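Local coordinates for protein glycine oxidase (Bacillus cereus ATCC 14579, PDB 7CYX) that probably oxidises glycine with molecular oxygen to glyoxylate, hydrogen peroxide and ammonium, using bound FAD, as a step toward thiamine diphosphate, at residues L76-I88 with E157-S169. Numbering follows the deposited sequence.
Sequences LAAVLREKTGVDI and ELTKAFAHSAAIS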
ATOM      1  N   LEU A  76     -13.342 -10.425   2.242  1.00 61.96           N
ATOM      2  CA  LEU A  76     -13.472  -9.105   1.593  1.00 60.73           C
ATOM      3  C   LEU A  76     -12.103  -8.628   1.104  1.00 55.98           C
ATOM      4  O   LEU A  76     -11.971  -8.188  -0.047  1.00 52.36           O
ATOM      5  CB  LEU A  76     -14.058  -8.095   2.581  1.00 63.84           C
ATOM      6  CG  LEU A  76     -14.168  -6.662   2.062  1.00 66.77           C
ATOM      7  CD1 LEU A  76     -14.977  -6.604   0.767  1.00 64.68           C
ATOM      8  CD2 LEU A  76     -14.781  -5.757   3.125  1.00 65.11           C
ATOM      9  N   ALA A  77     -11.104  -8.744   1.992  1.00 49.87           N
ATOM     10  CA  ALA A  77      -9.730  -8.345   1.753  1.00 53.91           C
ATOM     11  C   ALA A  77      -9.172  -9.014   0.486  1.00 58.45           C
ATOM     12  O   ALA A  77      -8.667  -8.327  -0.401  1.00 59.54           O
ATOM     13  CB  ALA A  77      -8.890  -8.685   2.960  1.00 55.11           C
ATOM     14  N   ALA A  78      -9.257 -10.351   0.436  1.00 62.84           N
ATOM     15  CA  ALA A  78      -8.751 -11.178  -0.679  1.00 63.68           C
ATOM     16  C   ALA A  78      -9.387 -10.736  -1.993  1.00 59.65           C
ATOM     17  O   ALA A  78      -8.678 -10.573  -2.984  1.00 61.40           O
ATOM     18  CB  ALA A  78      -9.025 -12.646  -0.436  1.00 64.83           C
ATOM     19  N   VAL A  79     -10.717 -10.555  -1.965  1.00 64.87           N
ATOM     20  CA  VAL A  79     -11.516 -10.132  -3.124  1.00 61.32           C
ATOM     21  C   VAL A  79     -10.996  -8.787  -3.634  1.00 60.66           C
ATOM     22  O   VAL A  79     -10.778  -8.632  -4.821  1.00 67.95           O
ATOM     23  CB  VAL A  79     -13.013 -10.040  -2.779  1.00 65.10           C
ATOM     24  CG1 VAL A  79     -13.786  -9.236  -3.820  1.00 65.96           C
ATOM     25  CG2 VAL A  79     -13.628 -11.420  -2.582  1.00 69.53           C
ATOM     26  N   LEU A  80     -10.837  -7.822  -2.717  1.00 62.82           N
ATOM     27  CA  LEU A  80     -10.496  -6.450  -3.069  1.00 56.40           C
ATOM     28  C   LEU A  80      -9.089  -6.418  -3.688  1.00 54.94           C
ATOM     29  O   LEU A  80      -8.887  -5.841  -4.758  1.00 52.58           O
ATOM     30  CB  LEU A  80     -10.583  -5.568  -1.816  1.00 55.31           C
ATOM     31  CG  LEU A  80     -11.989  -5.241  -1.300  1.00 57.94           C
ATOM     32  CD1 LEU A  80     -11.903  -4.559   0.055  1.00 55.28           C
ATOM     33  CD2 LEU A  80     -12.774  -4.372  -2.270  1.00 55.05           C
ATOM     34  N   ARG A  81      -8.125  -7.046  -3.007  1.00 55.30           N
ATOM     35  CA  ARG A  81      -6.763  -7.166  -3.533  1.00 63.94           C
ATOM     36  C   ARG A  81      -6.816  -7.692  -4.978  1.00 62.36           C
ATOM     37  O   ARG A  81      -6.276  -7.039  -5.875  1.00 57.73           O
ATOM     38  CB  ARG A  81      -5.890  -8.031  -2.616  1.00 61.95           C
ATOM     39  CG  ARG A  81      -4.572  -8.479  -3.233  1.00 67.96           C
ATOM     40  CD  ARG A  81      -3.699  -7.368  -3.817  1.00 74.77           C
ATOM     41  NE  ARG A  81      -3.354  -7.572  -5.230  1.00 81.02           N
ATOM     42  CZ  ARG A  81      -2.200  -7.236  -5.808  1.00 76.38           C
ATOM     43  NH1 ARG A  81      -1.148  -6.927  -5.068  1.00 72.47           N
ATOM     44  NH2 ARG A  81      -2.100  -7.229  -7.128  1.00 78.87           N
ATOM     45  N   GLU A  82      -7.530  -8.808  -5.193  1.00 61.47           N
ATOM     46  CA  GLU A  82      -7.581  -9.494  -6.485  1.00 71.83           C
ATOM     47  C   GLU A  82      -8.207  -8.600  -7.556  1.00 64.36           C
ATOM     48  O   GLU A  82      -7.772  -8.613  -8.691  1.00 65.26           O
ATOM     49  CB  GLU A  82      -8.313 -10.838  -6.386  1.00 81.40           C
ATOM     50  CG  GLU A  82      -7.353 -12.012  -6.241  1.00 86.35           C
ATOM     51  CD  GLU A  82      -7.955 -13.304  -5.713  1.00 97.15           C
ATOM     52  OE1 GLU A  82      -8.866 -13.845  -6.374  1.00 90.81           O
ATOM     53  OE2 GLU A  82      -7.506 -13.770  -4.635  1.00 99.62           O
ATOM     54  N   LYS A  83      -9.197  -7.799  -7.176  1.00 57.73           N
ATOM     55  CA  LYS A  83      -9.930  -7.008  -8.123  1.00 54.92           C
ATOM     56  C   LYS A  83      -9.224  -5.676  -8.409  1.00 61.27           C
ATOM     57  O   LYS A  83      -9.288  -5.188  -9.526  1.00 65.49           O
ATOM     58  CB  LYS A  83     -11.339  -6.769  -7.586  1.00 56.18           C
ATOM     59  CG  LYS A  83     -12.321  -6.163  -8.572  1.00 56.89           C
ATOM     60  CD  LYS A  83     -13.619  -5.770  -7.914  1.00 58.42           C
ATOM     61  CE  LYS A  83     -14.630  -5.163  -8.859  1.00 53.92           C
ATOM     62  NZ  LYS A  83     -15.896  -4.895  -8.143  1.00 53.30           N
ATOM     63  N   THR A  84      -8.607  -5.051  -7.401  1.00 56.98           N
ATOM     64  CA  THR A  84      -8.228  -3.634  -7.541  1.00 49.80           C
ATOM     65  C   THR A  84      -6.726  -3.430  -7.452  1.00 44.66           C
ATOM     66  O   THR A  84      -6.243  -2.331  -7.785  1.00 54.92           O
ATOM     67  CB  THR A  84      -8.833  -2.748  -6.444  1.00 49.73           C
ATOM     68  OG1 THR A  84      -8.189  -3.026  -5.197  1.00 50.61           O
ATOM     69  CG2 THR A  84     -10.322  -2.946  -6.308  1.00 55.23           C
ATOM     70  N   GLY A  85      -6.026  -4.435  -6.925  1.00 48.26           N
ATOM     71  CA  GLY A  85      -4.592  -4.396  -6.705  1.00 51.41           C
ATOM     72  C   GLY A  85      -4.228  -3.868  -5.331  1.00 51.75           C
ATOM     73  O   GLY A  85      -3.106  -4.090  -4.864  1.00 52.49           O
ATOM     74  N   VAL A  86      -5.180  -3.175  -4.682  1.00 62.43           N
ATOM     75  CA  VAL A  86      -4.962  -2.568  -3.377  1.00 53.37           C
ATOM     76  C   VAL A  86      -5.123  -3.645  -2.311  1.00 49.68           C
ATOM     77  O   VAL A  86      -6.159  -4.266  -2.265  1.00 53.44           O
ATOM     78  CB  VAL A  86      -5.931  -1.408  -3.108  1.00 55.62           C
ATOM     79  CG1 VAL A  86      -5.826  -0.932  -1.670  1.00 50.61           C
ATOM     80  CG2 VAL A  86      -5.704  -0.251  -4.068  1.00 57.57           C
ATOM     81  N   ASP A  87      -4.071  -3.847  -1.509  1.00 47.84           N
ATOM     82  CA  ASP A  87      -4.099  -4.604  -0.261  1.00 51.19           C
ATOM     83  C   ASP A  87      -4.465  -3.661   0.892  1.00 49.30           C
ATOM     84  O   ASP A  87      -3.845  -2.604   1.029  1.00 49.12           O
ATOM     85  CB  ASP A  87      -2.732  -5.221   0.038  1.00 57.05           C
ATOM     86  CG  ASP A  87      -2.716  -6.120   1.261  1.00 55.69           C
ATOM     87  OD1 ASP A  87      -3.083  -7.299   1.112  1.00 64.20           O
ATOM     88  OD2 ASP A  87      -2.322  -5.636   2.346  1.00 60.39           O
ATOM     89  N   ILE A  88      -5.477  -4.046   1.670  1.00 46.83           N
ATOM     90  CA  ILE A  88      -6.061  -3.206   2.755  1.00 47.43           C
ATOM     91  C   ILE A  88      -5.321  -3.394   4.077  1.00 44.50           C
ATOM     92  O   ILE A  88      -5.755  -2.832   5.055  1.00 46.01           O
ATOM     93  CB  ILE A  88      -7.563  -3.508   2.905  1.00 46.29           C
ATOM     94  CG1 ILE A  88      -7.807  -4.915   3.445  1.00 47.19           C
ATOM     95  CG2 ILE A  88      -8.288  -3.283   1.600  1.00 46.91           C
ATOM     96  CD1 ILE A  88      -9.212  -5.158   3.884  1.00 48.93           C
ATOM     97  N   GLU A 157      -6.676   2.557   2.970  1.00 49.89           N
ATOM     98  CA  GLU A 157      -6.464   1.585   1.895  1.00 47.48           C
ATOM     99  C   GLU A 157      -7.770   0.820   1.649  1.00 47.14           C
ATOM    100  O   GLU A 157      -8.172   0.594   0.498  1.00 46.95           O
ATOM    101  CB  GLU A 157      -5.290   0.663   2.217  1.00 52.16           C
ATOM    102  CG  GLU A 157      -3.924   1.318   2.075  1.00 59.70           C
ATOM    103  CD  GLU A 157      -3.731   2.230   0.872  1.00 61.32           C
ATOM    104  OE1 GLU A 157      -3.304   1.732  -0.185  1.00 57.26           O
ATOM    105  OE2 GLU A 157      -3.987   3.448   1.011  1.00 66.74           O
ATOM    106  N   LEU A 158      -8.463   0.464   2.734  1.00 47.30           N
ATOM    107  CA  LEU A 158      -9.739  -0.191   2.617  1.00 43.57           C
ATOM    108  C   LEU A 158     -10.708   0.745   1.889  1.00 49.25           C
ATOM    109  O   LEU A 158     -11.456   0.319   1.007  1.00 45.76           O
ATOM    110  CB  LEU A 158     -10.256  -0.523   4.012  1.00 43.05           C
ATOM    111  CG  LEU A 158     -11.714  -0.952   4.050  1.00 43.26           C
ATOM    112  CD1 LEU A 158     -11.874  -2.297   3.338  1.00 41.96           C
ATOM    113  CD2 LEU A 158     -12.213  -1.011   5.484  1.00 39.44           C
ATOM    114  N   THR A 159     -10.690   2.021   2.291  1.00 43.84           N
ATOM    115  CA  THR A 159     -11.535   3.018   1.706  1.00 47.99           C
ATOM    116  C   THR A 159     -11.273   3.080   0.199  1.00 49.35           C
ATOM    117  O   THR A 159     -12.170   2.918  -0.591  1.00 48.74           O
ATOM    118  CB  THR A 159     -11.283   4.402   2.316  1.00 48.01           C
ATOM    119  OG1 THR A 159     -11.621   4.345   3.701  1.00 44.60           O
ATOM    120  CG2 THR A 159     -12.074   5.487   1.627  1.00 49.09           C
ATOM    121  N   LYS A 160     -10.014   3.337  -0.168  1.00 53.47           N
ATOM    122  CA  LYS A 160      -9.632   3.447  -1.543  1.00 48.68           C
ATOM    123  C   LYS A 160     -10.010   2.144  -2.264  1.00 46.90           C
ATOM    124  O   LYS A 160     -10.534   2.202  -3.360  1.00 44.72           O
ATOM    125  CB  LYS A 160      -8.152   3.815  -1.643  1.00 52.48           C
ATOM    126  CG  LYS A 160      -7.830   5.260  -1.272  1.00 56.16           C
ATOM    127  CD  LYS A 160      -6.335   5.536  -1.152  1.00 59.74           C
ATOM    128  CE  LYS A 160      -5.912   6.213   0.137  1.00 64.19           C
ATOM    129  NZ  LYS A 160      -5.804   7.686  -0.010  1.00 68.48           N
ATOM    130  N   ALA A 161      -9.809   0.981  -1.628  1.00 43.78           N
ATOM    131  CA  ALA A 161     -10.115  -0.290  -2.284  1.00 49.99           C
ATOM    132  C   ALA A 161     -11.599  -0.348  -2.696  1.00 55.41           C
ATOM    133  O   ALA A 161     -11.911  -0.597  -3.878  1.00 56.72           O
ATOM    134  CB  ALA A 161      -9.740  -1.444  -1.399  1.00 52.54           C
ATOM    135  N   PHE A 162     -12.499  -0.118  -1.730  1.00 50.61           N
ATOM    136  CA  PHE A 162     -13.933  -0.079  -1.970  1.00 50.60           C
ATOM    137  C   PHE A 162     -14.238   0.805  -3.184  1.00 51.97           C
ATOM    138  O   PHE A 162     -14.975   0.396  -4.081  1.00 48.33           O
ATOM    139  CB  PHE A 162     -14.693   0.482  -0.766  1.00 50.40           C
ATOM    140  CG  PHE A 162     -15.060  -0.504   0.309  1.00 46.42           C
ATOM    141  CD1 PHE A 162     -15.672  -1.707   0.005  1.00 50.65           C
ATOM    142  CD2 PHE A 162     -14.836  -0.210   1.643  1.00 49.85           C
ATOM    143  CE1 PHE A 162     -16.031  -2.606   1.000  1.00 49.09           C
ATOM    144  CE2 PHE A 162     -15.191  -1.108   2.640  1.00 50.88           C
ATOM    145  CZ  PHE A 162     -15.776  -2.313   2.320  1.00 47.66           C
ATOM    146  N   ALA A 163     -13.669   2.015  -3.207  1.00 49.89           N
ATOM    147  CA  ALA A 163     -14.053   3.034  -4.205  1.00 46.56           C
ATOM    148  C   ALA A 163     -13.610   2.629  -5.623  1.00 45.52           C
ATOM    149  O   ALA A 163     -14.374   2.743  -6.577  1.00 46.89           O
ATOM    150  CB  ALA A 163     -13.513   4.381  -3.810  1.00 44.70           C
ATOM    151  N   HIS A 164     -12.391   2.124  -5.768  1.00 49.12           N
ATOM    152  CA  HIS A 164     -11.886   1.689  -7.093  1.00 51.31           C
ATOM    153  C   HIS A 164     -12.574   0.393  -7.560  1.00 57.17           C
ATOM    154  O   HIS A 164     -12.734   0.178  -8.771  1.00 54.96           O
ATOM    155  CB  HIS A 164     -10.379   1.462  -7.052  1.00 46.95           C
ATOM    156  CG  HIS A 164      -9.573   2.681  -6.777  1.00 49.64           C
ATOM    157  ND1 HIS A 164      -9.619   3.791  -7.590  1.00 45.79           N
ATOM    158  CD2 HIS A 164      -8.655   2.931  -5.817  1.00 51.73           C
ATOM    159  CE1 HIS A 164      -8.787   4.695  -7.116  1.00 57.44           C
ATOM    160  NE2 HIS A 164      -8.157   4.176  -6.041  1.00 53.53           N
ATOM    161  N   SER A 165     -12.916  -0.482  -6.603  1.00 51.61           N
ATOM    162  CA  SER A 165     -13.723  -1.662  -6.863  1.00 52.00           C
ATOM    163  C   SER A 165     -15.028  -1.238  -7.538  1.00 53.55           C
ATOM    164  O   SER A 165     -15.414  -1.797  -8.561  1.00 59.01           O
ATOM    165  CB  SER A 165     -13.996  -2.418  -5.586  1.00 53.77           C
ATOM    166  OG  SER A 165     -14.933  -3.471  -5.790  1.00 54.85           O
ATOM    167  N   ALA A 166     -15.687  -0.242  -6.931  1.00 48.41           N
ATOM    168  CA  ALA A 166     -16.925   0.324  -7.408  1.00 50.74           C
ATOM    169  C   ALA A 166     -16.740   0.849  -8.828  1.00 51.82           C
ATOM    170  O   ALA A 166     -17.592   0.611  -9.679  1.00 58.36           O
ATOM    171  CB  ALA A 166     -17.395   1.433  -6.501  1.00 52.25           C
ATOM    172  N   ALA A 167     -15.639   1.575  -9.051  1.00 53.03           N
ATOM    173  CA  ALA A 167     -15.370   2.235 -10.338  1.00 61.56           C
ATOM    174  C   ALA A 167     -15.166   1.177 -11.434  1.00 59.63           C
ATOM    175  O   ALA A 167     -15.730   1.280 -12.522  1.00 58.73           O
ATOM    176  CB  ALA A 167     -14.177   3.163 -10.218  1.00 61.31           C
ATOM    177  N   ILE A 168     -14.365   0.161 -11.112  1.00 58.77           N
ATOM    178  CA  ILE A 168     -14.122  -0.981 -11.975  1.00 65.48           C
ATOM    179  C   ILE A 168     -15.463  -1.621 -12.381  1.00 69.78           C
ATOM    180  O   ILE A 168     -15.633  -2.034 -13.549  1.00 58.66           O
ATOM    181  CB  ILE A 168     -13.159  -1.975 -11.285  1.00 65.89           C
ATOM    182  CG1 ILE A 168     -11.729  -1.417 -11.284  1.00 68.14           C
ATOM    183  CG2 ILE A 168     -13.227  -3.352 -11.933  1.00 65.44           C
ATOM    184  CD1 ILE A 168     -10.771  -2.082 -10.323  1.00 66.28           C
ATOM    185  N   SER A 169     -16.392  -1.646 -11.429  1.00 61.56           N
ATOM    186  CA  SER A 169     -17.728  -2.228 -11.662  1.00 53.19           C
ATOM    187  C   SER A 169     -18.643  -1.188 -12.297  1.00 49.48           C
ATOM    188  O   SER A 169     -19.833  -1.406 -12.299  1.00 60.26           O
ATOM    189  CB  SER A 169     -18.296  -2.783 -10.406  1.00 52.12           C
ATOM    190  OG  SER A 169     -17.746  -4.054 -10.140  1.00 49.83           O
TER
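Helix 76-84 crosses helix 157-168 at 56°, their axes 9.6 Å apart at closest approach, and the chain then turns at G85 and runs back along the second helix until I88 CA lies 4.8 Å from L158 CA. Two side chains of the first helix pack as knobs into holes of the second: L80 enters the hole formed by L158, A161, F162 and S165, and T84 the next one, among A161, H164, S165 and I168. The two branches of L80 divide the work, CD1 meeting the methyls of L158 and A161 while CD2 rests against S165 CB. One turn earlier, L76 meets F162 at about a right angle, its CD2 3.7 Å from ring atom CZ.

T84 also shapes the turn. Its chi1 of 71° sets OG1 between the backbone N and the carbonyl carbon; there it donates to L80 O and, accepting from V86 N (3.1 Å, N-H...O 156°), closes an ST turn, while CG2 faces the backbone of S165. The positive phi of G85 lets the chain reverse, bringing V86 CG1 and I88 CG2 onto A161 CB from the loop. On its other side helix 157-168 meets the FAD-binding part of the Rossmann-type fold: F162 packs on S17 and S18 of helix 14-25, and L158 lies beside V14 and I338, which bind FAD.

The extended K83 side chain reaches the C-terminal end of helix 157-168, where NZ donates to S165 OG (2.9 Å), S169 OG (2.8 Å) and S165 O. S165 O is reached from opposite faces of its carbonyl plane by K83 NZ and S169 N, and S165 OG is also hydrogen-bonded to H21 ND1. Alongside the lysine, I168 CG2 touches K83 CE at 3.8 Å.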